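Local atomic coordinates of protein K7 (Vaccinia virus WR, PDB entry 3JRV), a protein that binds the human RNA helicase DDX3 and, as a Bcl-2-like virulence factor, suppresses host IRF3 and NF-kappa-B activation during vaccinia infection. Residues Leu131-Asp134 / Asp135-Asn138; Leu29-Glu32 / Tyr33-Arg37; Val92-Gln95 / Glu96-Phe99. All blocks are in the same frame, centred on the assembly; numbering follows the deposited sequence.

All three contacts are local, each within eight or nine consecutive residues of the helical Bcl-2-like fold, but they sit at different depths. Contact 2 is the core one, entirely within helix 26-42, its centre about 6 Å from the centre of the chain; one flank meets the bound peptide. Contacts 1 and 3 lie farther out, partly buried, and each forms a helix start, of helix 134-148 and helix 95-114 respectively. A threonine hydroxyl caps the first and an aspartate carboxylate the second. These two touch, Asn-136 ND2 lying 3.0 Å from Val-92 O, whereas contact 2 reaches neither and is built on backbone bonds and a water bridge, with aromatic neighbours from elsewhere.

Contact 1: Leu131-Asp134 / Asp135-Asn138; sequences LMTD and DNIN
Asn-136 reaches back from the first turn of helix 134-148 to the end of helix 128-131, where its ND2 gives a 2.8 Å hydrogen bond to Leu-131 O. The bond is nearly straight, 170° at the hydrogen, and the carbonyl oxygen lies in the amide plane, so the bond helps fix the rotation of the carboxamide. ND2 of Asn-136 has a second acceptor, Val-92 O, so one amide ties helix 128-131, the start of helix 134-148 and the segment leading into helix 95-114 together. A second link is an N-cap: Thr-133 OG1 accepts from Asn-136 N at 3.1 Å. A chi1 of 56° swings the threonine hydroxyl in over its own backbone and turns it toward that amide. Asn-136 is thus held to the preceding residues by both its backbone and its side chain, while Ile-137 N adds the backbone bond to Thr-133 O.

Packing is closest on the inner side. Met-132, a selenomethionine at the centre of an inverse gamma turn, folds its chain at chi2 and chi3, and its methyl CE comes 3.8 Å from Asn-136 O. Its CB lies 4.0 Å from Ile-137 CG1, and the CD1 of that isoleucine reaches 3.5 Å from Met-132 O. Ile-26 and Ile-27 of helix 26-42 pack against both residues.

The outer side is looser and more polar. Asp-134 and Asp-135 direct their CB atoms away from the turn and are exposed; Asp-134 OD1 forms a salt bridge with Arg-23, whose NE also bonds to Asn-138 OD1. The two carboxylates near the helix start would probably interact favourably with its dipole, complementing the uncharged threonine cap.

Contact 2: Leu29-Glu32 / Tyr33-Arg37; sequences LIDE and YITWR
Tyr-33 and Leu-29 meet one turn apart inside helix 26-42, an alpha helix of the Bcl-2-like fold, where Tyr-33 N donates to Leu-29 O at 2.9 Å. The same i to i+4 pattern continues through Ile-34, Thr-35 and Trp-36, which bond to the carbonyls of Ile-30, Asp-31 and Glu-32.

The tyrosine can be followed outward. Tyr-33 CB rests 3.2 Å from Leu-29 O. CG then lies anti to the backbone N (chi1 165°), and the ring swings away from the preceding turn, with Ile-30 O at its edge near the ring plane. Tyr-54 meets this ring edge-to-face, and Leu-57, Met-58 and Ala-106 pack against the side chain. At the tip, Tyr-33 OH accepts from Arg-37 NH1 at 2.7 Å, in the guanidinium plane though bent to 146° at the hydrogen; NH2 of the arginine forms salt bridges with Asp-61 and Glu-110, which help hold that donor in place.

On the apolar flank Ile-30 CG2 lies 4.2 Å from Ile-34 CG1. Glu-32 runs out extended beyond CG, and its carboxylate is taken up by Tyr-54 OH and the backbone amides of Tyr-13 and Phe-14.

Asp-31 faces the bound DDX3 peptide, its OD2 in a salt bridge with a basic peptide side chain and OD1 bonded to a polar one, while an aromatic peptide side chain packs on Asp-31, Ile-34 and Thr-35. Two waters link Asp-31 OD1 to Thr-35 OG1, one through a weak bond to OD1; the other donates to Asp-31 OD1 at 2.9 Å and lies 2.8 Å from Thr-35 OG1.

Contact 3: Val92-Gln95 / Glu96-Phe99; sequences VHDQ and ESLF
Asp-94 OD2 takes a bond from Ser-97 N at 3.0 Å, the capping bond of helix 95-114, whose N-cap is Asp-94; a water donates to the same OD2 at 2.9 Å. The amide meets the carboxylate from above its plane, 49° out of it. With chi1 at 65°, the side chain folds back on its own backbone and brings the carboxylate over the first turn. The water also accepts from Glu-96 N, and so bridges that amide to the carboxylate. Asp-94 O then receives Leu-98 N as the backbone pattern begins.

Next to the cap, Val-92 CG1 packs 3.5 Å from Leu-98 CA, with Leu-131 touching both Val-92 and Leu-98. This apolar patch joins the loop to helix 128-131.

On another flank Gln-95 lies across Phe-99 in a CH-pi contact, with its amide turned 24° from the ring plane. Phe-60 stacks with the phenylalanine and Phe-143 meets it at about 60°, anchoring the ring between helices. The Gln-95 CG atom sits over one face, offset toward the rim, 3.5 Å from Phe-99 CE2.

Contact 1: Leu131-Asp134 / Asp135-Asn138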
ATOM      1  N   LEU A 131       8.100  -2.982   8.108  1.00 13.96           N
ATOM      2  CA  LEU A 131       8.275  -1.918   7.133  1.00 14.28           C
ATOM      3  C   LEU A 131       8.175  -0.569   7.824  1.00 15.63           C
ATOM      4  O   LEU A 131       9.025   0.335   7.596  1.00 17.10           O
ATOM      5  CB  LEU A 131       7.185  -2.013   6.054  1.00 15.92           C
ATOM      6  CG  LEU A 131       7.295  -0.992   4.913  1.00 15.22           C
ATOM      7  CD1 LEU A 131       8.636  -1.086   4.158  1.00 16.85           C
ATOM      8  CD2 LEU A 131       6.148  -1.135   3.931  1.00 16.15           C
HETATM    9  N   MSE A 132       7.153  -0.423   8.664  1.00 14.85           N
HETATM   10  CA  MSE A 132       6.817   0.894   9.208  1.00 13.16           C
HETATM   11  C   MSE A 132       7.484   1.043  10.573  1.00 14.57           C
HETATM   12  O   MSE A 132       6.823   1.161  11.606  1.00 16.21           O
HETATM   13  CB  MSE A 132       5.288   1.072   9.312  1.00 13.89           C
HETATM   14  CG  MSE A 132       4.567   1.080   7.929  1.00 18.64           C
HETATM   15 SE   MSE A 132       5.333   2.104   6.393  0.60 17.35          SE
HETATM   16  CE  MSE A 132       5.345   3.857   7.207  1.00 15.83           C
ATOM     17  N   THR A 133       8.815   1.087  10.565  1.00 15.00           N
ATOM     18  CA  THR A 133       9.590   1.482  11.757  1.00 14.02           C
ATOM     19  C   THR A 133       9.223   2.916  12.117  1.00 14.30           C
ATOM     20  O   THR A 133       8.707   3.667  11.274  1.00 12.84           O
ATOM     21  CB  THR A 133      11.105   1.495  11.436  1.00 13.65           C
ATOM     22  OG1 THR A 133      11.359   2.369  10.323  1.00 14.26           O
ATOM     23  CG2 THR A 133      11.585   0.111  11.047  1.00 19.08           C
ATOM     24  N   ASP A 134       9.634   3.365  13.303  1.00 14.42           N
ATOM     25  CA  ASP A 134       9.358   4.771  13.664  1.00 15.03           C
ATOM     26  C   ASP A 134       9.980   5.755  12.663  1.00 14.47           C
ATOM     27  O   ASP A 134       9.359   6.748  12.285  1.00 12.19           O
ATOM     28  CB  ASP A 134       9.833   5.054  15.098  1.00 15.76           C
ATOM     29  CG  ASP A 134       8.867   4.541  16.155  1.00 26.77           C
ATOM     30  OD1 ASP A 134       7.659   4.455  15.858  1.00 33.42           O
ATOM     31  OD2 ASP A 134       9.316   4.215  17.286  1.00 32.04           O
ATOM     32  N   ASP A 135      11.167   5.446  12.145  1.00 14.02           N
ATOM     33  CA  ASP A 135      11.771   6.369  11.182  1.00 14.78           C
ATOM     34  C   ASP A 135      10.991   6.414   9.886  1.00 13.79           C
ATOM     35  O   ASP A 135      10.792   7.492   9.299  1.00 12.35           O
ATOM     36  CB  ASP A 135      13.248   6.029  10.917  1.00 17.29           C
ATOM     37  CG  ASP A 135      13.997   7.133  10.155  1.00 17.18           C
ATOM     38  OD1 ASP A 135      13.961   8.339  10.531  1.00 20.69           O
ATOM     39  OD2 ASP A 135      14.658   6.777   9.156  1.00 21.21           O
ATOM     40  N   ASN A 136      10.529   5.245   9.443  1.00 11.98           N
ATOM     41  CA  ASN A 136       9.781   5.224   8.203  1.00 10.06           C
ATOM     42  C   ASN A 136       8.425   5.918   8.352  1.00  9.53           C
ATOM     43  O   ASN A 136       7.944   6.566   7.441  1.00 10.69           O
ATOM     44  CB  ASN A 136       9.633   3.790   7.668  1.00 11.15           C
ATOM     45  CG  ASN A 136      10.922   3.314   7.011  1.00 10.37           C
ATOM     46  OD1 ASN A 136      11.748   4.148   6.600  1.00 13.17           O
ATOM     47  ND2 ASN A 136      11.096   2.009   6.874  1.00 11.78           N
ATOM     48  N   ILE A 137       7.773   5.693   9.487  1.00 10.00           N
ATOM     49  CA  ILE A 137       6.539   6.434   9.809  1.00  9.76           C
ATOM     50  C   ILE A 137       6.774   7.935   9.730  1.00 11.17           C
ATOM     51  O   ILE A 137       6.002   8.661   9.099  1.00  9.54           O
ATOM     52  CB  ILE A 137       5.986   6.048  11.189  1.00 10.23           C
ATOM     53  CG1 ILE A 137       5.481   4.612  11.122  1.00 12.01           C
ATOM     54  CG2 ILE A 137       4.887   7.057  11.630  1.00  9.87           C
ATOM     55  CD1 ILE A 137       5.074   4.076  12.487  1.00 14.77           C
ATOM     56  N   ASN A 138       7.889   8.387  10.315  1.00 11.19           N
ATOM     57  CA  ASN A 138       8.193   9.805  10.274  1.00 11.14           C
ATOM     58  C   ASN A 138       8.490  10.321   8.865  1.00 11.04           C
ATOM     59  O   ASN A 138       8.017  11.397   8.488  1.00 11.51           O
ATOM     60  CB  ASN A 138       9.331  10.113  11.232  1.00 13.05           C
ATOM     61  CG  ASN A 138       8.853  10.058  12.698  1.00 20.20           C
ATOM     62  OD1 ASN A 138       7.640  10.166  12.980  1.00 24.40           O
ATOM     63  ND2 ASN A 138       9.775   9.855  13.616  1.00 23.51           N
TER

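Contact 2: Leu29-Glu32 / Tyr33-Arg37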
ATOM      1  N   LEU A  29      -3.398   3.650   7.945  1.00  8.76           N
ATOM      2  CA  LEU A  29      -3.632   4.216   6.629  1.00  7.68           C
ATOM      3  C   LEU A  29      -2.983   3.313   5.549  1.00  6.40           C
ATOM      4  O   LEU A  29      -3.584   3.004   4.517  1.00  7.99           O
ATOM      5  CB  LEU A  29      -2.948   5.605   6.570  1.00  7.57           C
ATOM      6  CG  LEU A  29      -2.838   6.184   5.160  1.00  6.17           C
ATOM      7  CD1 LEU A  29      -4.178   6.415   4.456  1.00  9.85           C
ATOM      8  CD2 LEU A  29      -1.961   7.510   5.136  1.00  8.81           C
ATOM      9  N   ILE A  30      -1.729   2.914   5.734  1.00  6.94           N
ATOM     10  CA  ILE A  30      -1.084   2.147   4.668  1.00  8.60           C
ATOM     11  C   ILE A  30      -1.739   0.771   4.559  1.00  8.76           C
ATOM     12  O   ILE A  30      -1.978   0.296   3.437  1.00  8.74           O
ATOM     13  CB  ILE A  30       0.417   1.999   4.989  1.00  7.22           C
ATOM     14  CG1 ILE A  30       1.080   3.396   4.913  1.00 11.08           C
ATOM     15  CG2 ILE A  30       1.073   0.990   4.026  1.00 10.12           C
ATOM     16  CD1 ILE A  30       0.975   4.056   3.538  1.00 12.74           C
ATOM     17  N   ASP A  31      -2.083   0.156   5.691  1.00  7.86           N
ATOM     18  CA  ASP A  31      -2.749  -1.150   5.665  1.00  9.51           C
ATOM     19  C   ASP A  31      -4.048  -1.016   4.858  1.00  9.82           C
ATOM     20  O   ASP A  31      -4.312  -1.801   3.937  1.00  9.15           O
ATOM     21  CB  ASP A  31      -3.103  -1.536   7.105  1.00 10.13           C
ATOM     22  CG  ASP A  31      -3.685  -2.921   7.234  1.00 11.67           C
ATOM     23  OD1 ASP A  31      -3.655  -3.682   6.228  1.00 14.39           O
ATOM     24  OD2 ASP A  31      -4.154  -3.264   8.366  1.00 16.13           O
ATOM     25  N   GLU A  32      -4.875  -0.024   5.206  1.00  8.25           N
ATOM     26  CA  GLU A  32      -6.165   0.132   4.520  1.00  8.10           C
ATOM     27  C   GLU A  32      -5.983   0.395   3.027  1.00  6.25           C
ATOM     28  O   GLU A  32      -6.771  -0.093   2.200  1.00  8.91           O
ATOM     29  CB  GLU A  32      -6.988   1.250   5.198  1.00 12.33           C
ATOM     30  CG  GLU A  32      -8.222   1.651   4.537  1.00 16.83           C
ATOM     31  CD  GLU A  32      -8.825   2.824   5.279  1.00 12.07           C
ATOM     32  OE1 GLU A  32      -9.212   2.644   6.476  1.00 13.85           O
ATOM     33  OE2 GLU A  32      -8.819   3.915   4.659  1.00 14.14           O
ATOM     34  N   TYR A  33      -5.068   1.311   2.695  1.00  6.80           N
ATOM     35  CA  TYR A  33      -4.851   1.741   1.336  1.00  6.75           C
ATOM     36  C   TYR A  33      -4.433   0.511   0.487  1.00  7.81           C
ATOM     37  O   TYR A  33      -4.901   0.359  -0.671  1.00  6.52           O
ATOM     38  CB  TYR A  33      -3.774   2.840   1.327  1.00  6.17           C
ATOM     39  CG  TYR A  33      -3.235   3.089  -0.060  1.00  6.71           C
ATOM     40  CD1 TYR A  33      -4.016   3.702  -1.035  1.00  6.07           C
ATOM     41  CD2 TYR A  33      -1.963   2.622  -0.410  1.00  7.99           C
ATOM     42  CE1 TYR A  33      -3.551   3.849  -2.389  1.00  7.10           C
ATOM     43  CE2 TYR A  33      -1.458   2.789  -1.679  1.00  7.82           C
ATOM     44  CZ  TYR A  33      -2.264   3.353  -2.699  1.00  6.34           C
ATOM     45  OH  TYR A  33      -1.794   3.531  -3.989  1.00 10.97           O
ATOM     46  N   ILE A  34      -3.507  -0.311   0.997  1.00  7.12           N
ATOM     47  CA  ILE A  34      -3.079  -1.480   0.221  1.00  7.53           C
ATOM     48  C   ILE A  34      -4.275  -2.429  -0.003  1.00  9.22           C
ATOM     49  O   ILE A  34      -4.471  -2.973  -1.121  1.00  9.65           O
ATOM     50  CB  ILE A  34      -1.905  -2.207   0.940  1.00  7.78           C
ATOM     51  CG1 ILE A  34      -0.654  -1.287   0.941  1.00  7.65           C
ATOM     52  CG2 ILE A  34      -1.667  -3.598   0.294  1.00  9.88           C
ATOM     53  CD1 ILE A  34      -0.203  -0.822  -0.457  1.00  8.97           C
ATOM     54  N   THR A  35      -5.123  -2.573   1.009  1.00  7.84           N
ATOM     55  CA  THR A  35      -6.366  -3.349   0.787  1.00  7.93           C
ATOM     56  C   THR A  35      -7.289  -2.692  -0.254  1.00  8.14           C
ATOM     57  O   THR A  35      -7.809  -3.335  -1.173  1.00  7.72           O
ATOM     58  CB  THR A  35      -7.128  -3.496   2.089  1.00  7.35           C
ATOM     59  OG1 THR A  35      -6.349  -4.292   2.983  1.00 10.35           O
ATOM     60  CG2 THR A  35      -8.525  -4.115   1.824  1.00 10.09           C
ATOM     61  N   TRP A  36      -7.436  -1.375  -0.179  1.00  7.24           N
ATOM     62  CA  TRP A  36      -8.301  -0.661  -1.095  1.00  8.25           C
ATOM     63  C   TRP A  36      -7.876  -0.873  -2.568  1.00  8.46           C
ATOM     64  O   TRP A  36      -8.733  -0.982  -3.447  1.00  8.04           O
ATOM     65  CB  TRP A  36      -8.301   0.832  -0.712  1.00  7.96           C
ATOM     66  CG  TRP A  36      -9.201   1.668  -1.596  1.00  8.03           C
ATOM     67  CD1 TRP A  36     -10.571   1.875  -1.434  1.00  8.96           C
ATOM     68  CD2 TRP A  36      -8.804   2.505  -2.687  1.00  7.58           C
ATOM     69  NE1 TRP A  36     -11.034   2.752  -2.391  1.00 14.10           N
ATOM     70  CE2 TRP A  36      -9.973   3.165  -3.166  1.00 12.86           C
ATOM     71  CE3 TRP A  36      -7.558   2.797  -3.288  1.00 10.16           C
ATOM     72  CZ2 TRP A  36      -9.932   4.084  -4.230  1.00 11.75           C
ATOM     73  CZ3 TRP A  36      -7.518   3.706  -4.362  1.00 11.04           C
ATOM     74  CH2 TRP A  36      -8.701   4.345  -4.816  1.00 11.54           C
ATOM     75  N   ARG A  37      -6.569  -0.896  -2.866  1.00  7.61           N
ATOM     76  CA  ARG A  37      -6.144  -1.057  -4.275  1.00  6.73           C
ATOM     77  C   ARG A  37      -6.599  -2.434  -4.823  1.00  7.30           C
ATOM     78  O   ARG A  37      -6.722  -2.587  -6.027  1.00  9.28           O
ATOM     79  CB  ARG A  37      -4.603  -0.939  -4.392  1.00  7.63           C
ATOM     80  CG  ARG A  37      -4.146   0.542  -4.110  1.00  7.52           C
ATOM     81  CD  ARG A  37      -4.661   1.527  -5.189  1.00  8.21           C
ATOM     82  NE  ARG A  37      -4.192   1.172  -6.539  1.00  9.78           N
ATOM     83  CZ  ARG A  37      -3.025   1.549  -7.084  1.00 13.31           C
ATOM     84  NH1 ARG A  37      -2.126   2.246  -6.385  1.00 12.43           N
ATOM     85  NH2 ARG A  37      -2.703   1.137  -8.317  1.00 16.69           N
TER
HETATM   86  O   HOH W   1      -3.638  -4.703   3.472  1.00 11.30           O
HETATM   87  O   HOH W   2      -6.661  -3.684   5.587  1.00 17.77           O

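Contact 3: Val92-Gln95 / Glu96-Phe99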
ATOM      1  N   VAL A  92      14.373  -2.000   4.509  1.00 13.42           N
ATOM      2  CA  VAL A  92      13.912  -0.779   3.838  1.00 12.07           C
ATOM      3  C   VAL A  92      14.110   0.400   4.788  1.00 14.24           C
ATOM      4  O   VAL A  92      13.450   0.502   5.831  1.00 15.94           O
ATOM      5  CB  VAL A  92      12.397  -0.887   3.446  1.00 11.52           C
ATOM      6  CG1 VAL A  92      11.918   0.446   2.891  1.00 15.35           C
ATOM      7  CG2 VAL A  92      12.216  -1.961   2.366  1.00 13.47           C
ATOM      8  N   HIS A  93      15.078   1.246   4.451  1.00 14.35           N
ATOM      9  CA  HIS A  93      15.538   2.270   5.386  1.00 16.12           C
ATOM     10  C   HIS A  93      15.757   3.666   4.811  1.00 13.70           C
ATOM     11  O   HIS A  93      16.520   4.456   5.384  1.00 13.61           O
ATOM     12  CB  HIS A  93      16.814   1.784   6.076  1.00 18.61           C
ATOM     13  CG  HIS A  93      16.605   0.556   6.902  1.00 24.18           C
ATOM     14  ND1 HIS A  93      15.701   0.503   7.949  1.00 27.04           N
ATOM     15  CD2 HIS A  93      17.189  -0.664   6.843  1.00 31.37           C
ATOM     16  CE1 HIS A  93      15.689  -0.722   8.448  1.00 33.84           C
ATOM     17  NE2 HIS A  93      16.586  -1.445   7.799  1.00 31.03           N
ATOM     18  N   ASP A  94      15.133   3.996   3.685  1.00 12.99           N
ATOM     19  CA  ASP A  94      15.267   5.343   3.155  1.00 12.99           C
ATOM     20  C   ASP A  94      13.991   5.702   2.416  1.00 12.40           C
ATOM     21  O   ASP A  94      13.177   4.797   2.085  1.00 12.85           O
ATOM     22  CB  ASP A  94      16.467   5.436   2.202  1.00 15.99           C
ATOM     23  CG  ASP A  94      16.282   4.570   0.933  1.00 19.36           C
ATOM     24  OD1 ASP A  94      16.639   3.359   0.936  1.00 24.59           O
ATOM     25  OD2 ASP A  94      15.773   5.092  -0.070  1.00 20.83           O
ATOM     26  N   GLN A  95      13.797   6.993   2.172  1.00 11.71           N
ATOM     27  CA  GLN A  95      12.518   7.458   1.640  1.00 10.21           C
ATOM     28  C   GLN A  95      12.187   6.798   0.286  1.00 10.67           C
ATOM     29  O   GLN A  95      11.053   6.368   0.057  1.00  9.47           O
ATOM     30  CB  GLN A  95      12.513   8.998   1.504  1.00 11.05           C
ATOM     31  CG  GLN A  95      11.243   9.559   0.950  1.00 11.74           C
ATOM     32  CD  GLN A  95      11.197  11.045   1.075  1.00 15.82           C
ATOM     33  OE1 GLN A  95      11.430  11.590   2.168  1.00 21.34           O
ATOM     34  NE2 GLN A  95      10.904  11.719  -0.024  1.00 19.86           N
ATOM     35  N   GLU A  96      13.132   6.773  -0.645  1.00 10.51           N
ATOM     36  CA  GLU A  96      12.790   6.292  -1.982  1.00 10.70           C
ATOM     37  C   GLU A  96      12.434   4.803  -1.921  1.00 10.28           C
ATOM     38  O   GLU A  96      11.441   4.373  -2.543  1.00 11.00           O
ATOM     39  CB  GLU A  96      13.910   6.484  -3.012  1.00 13.51           C
ATOM     40  CG  GLU A  96      13.434   6.194  -4.457  1.00 20.57           C
ATOM     41  CD  GLU A  96      14.520   6.452  -5.547  1.00 34.01           C
ATOM     42  OE1 GLU A  96      15.718   6.573  -5.178  1.00 38.13           O
ATOM     43  OE2 GLU A  96      14.183   6.504  -6.769  1.00 37.25           O
ATOM     44  N   SER A  97      13.227   4.036  -1.180  1.00 10.48           N
ATOM     45  CA  SER A  97      12.981   2.601  -1.026  0.70 12.11           C
ATOM     46  C   SER A  97      11.632   2.366  -0.330  1.00 11.26           C
ATOM     47  O   SER A  97      10.866   1.467  -0.712  1.00 10.74           O
ATOM     48  CB  SER A  97      14.119   1.927  -0.240  0.70 13.25           C
ATOM     49  OG  SER A  97      13.923   0.537  -0.284  0.70 22.57           O
ATOM     50  N   LEU A  98      11.321   3.192   0.670  1.00  9.20           N
ATOM     51  CA  LEU A  98      10.070   3.029   1.404  1.00  8.43           C
ATOM     52  C   LEU A  98       8.896   3.261   0.432  1.00  8.62           C
ATOM     53  O   LEU A  98       7.909   2.477   0.422  1.00  8.46           O
ATOM     54  CB  LEU A  98      10.037   4.024   2.578  1.00  8.25           C
ATOM     55  CG  LEU A  98       8.684   4.123   3.325  1.00  7.97           C
ATOM     56  CD1 LEU A  98       8.369   2.750   3.969  1.00 12.90           C
ATOM     57  CD2 LEU A  98       8.811   5.225   4.400  1.00 11.80           C
ATOM     58  N   PHE A  99       8.934   4.383  -0.291  1.00  7.57           N
ATOM     59  CA  PHE A  99       7.820   4.732  -1.197  1.00  7.67           C
ATOM     60  C   PHE A  99       7.699   3.715  -2.320  1.00  7.85           C
ATOM     61  O   PHE A  99       6.583   3.353  -2.712  1.00  9.30           O
ATOM     62  CB  PHE A  99       7.889   6.160  -1.756  1.00  9.05           C
ATOM     63  CG  PHE A  99       7.839   7.251  -0.714  1.00  6.91           C
ATOM     64  CD1 PHE A  99       7.579   6.969   0.623  1.00  7.68           C
ATOM     65  CD2 PHE A  99       8.000   8.577  -1.113  1.00 10.27           C
ATOM     66  CE1 PHE A  99       7.531   8.030   1.599  1.00  9.84           C
ATOM     67  CE2 PHE A  99       7.964   9.651  -0.156  1.00  9.98           C
ATOM     68  CZ  PHE A  99       7.695   9.366   1.182  1.00 10.76           C
TER
HETATM   69  O   HOH W   3      15.813   7.995  -0.535  1.00 22.21           O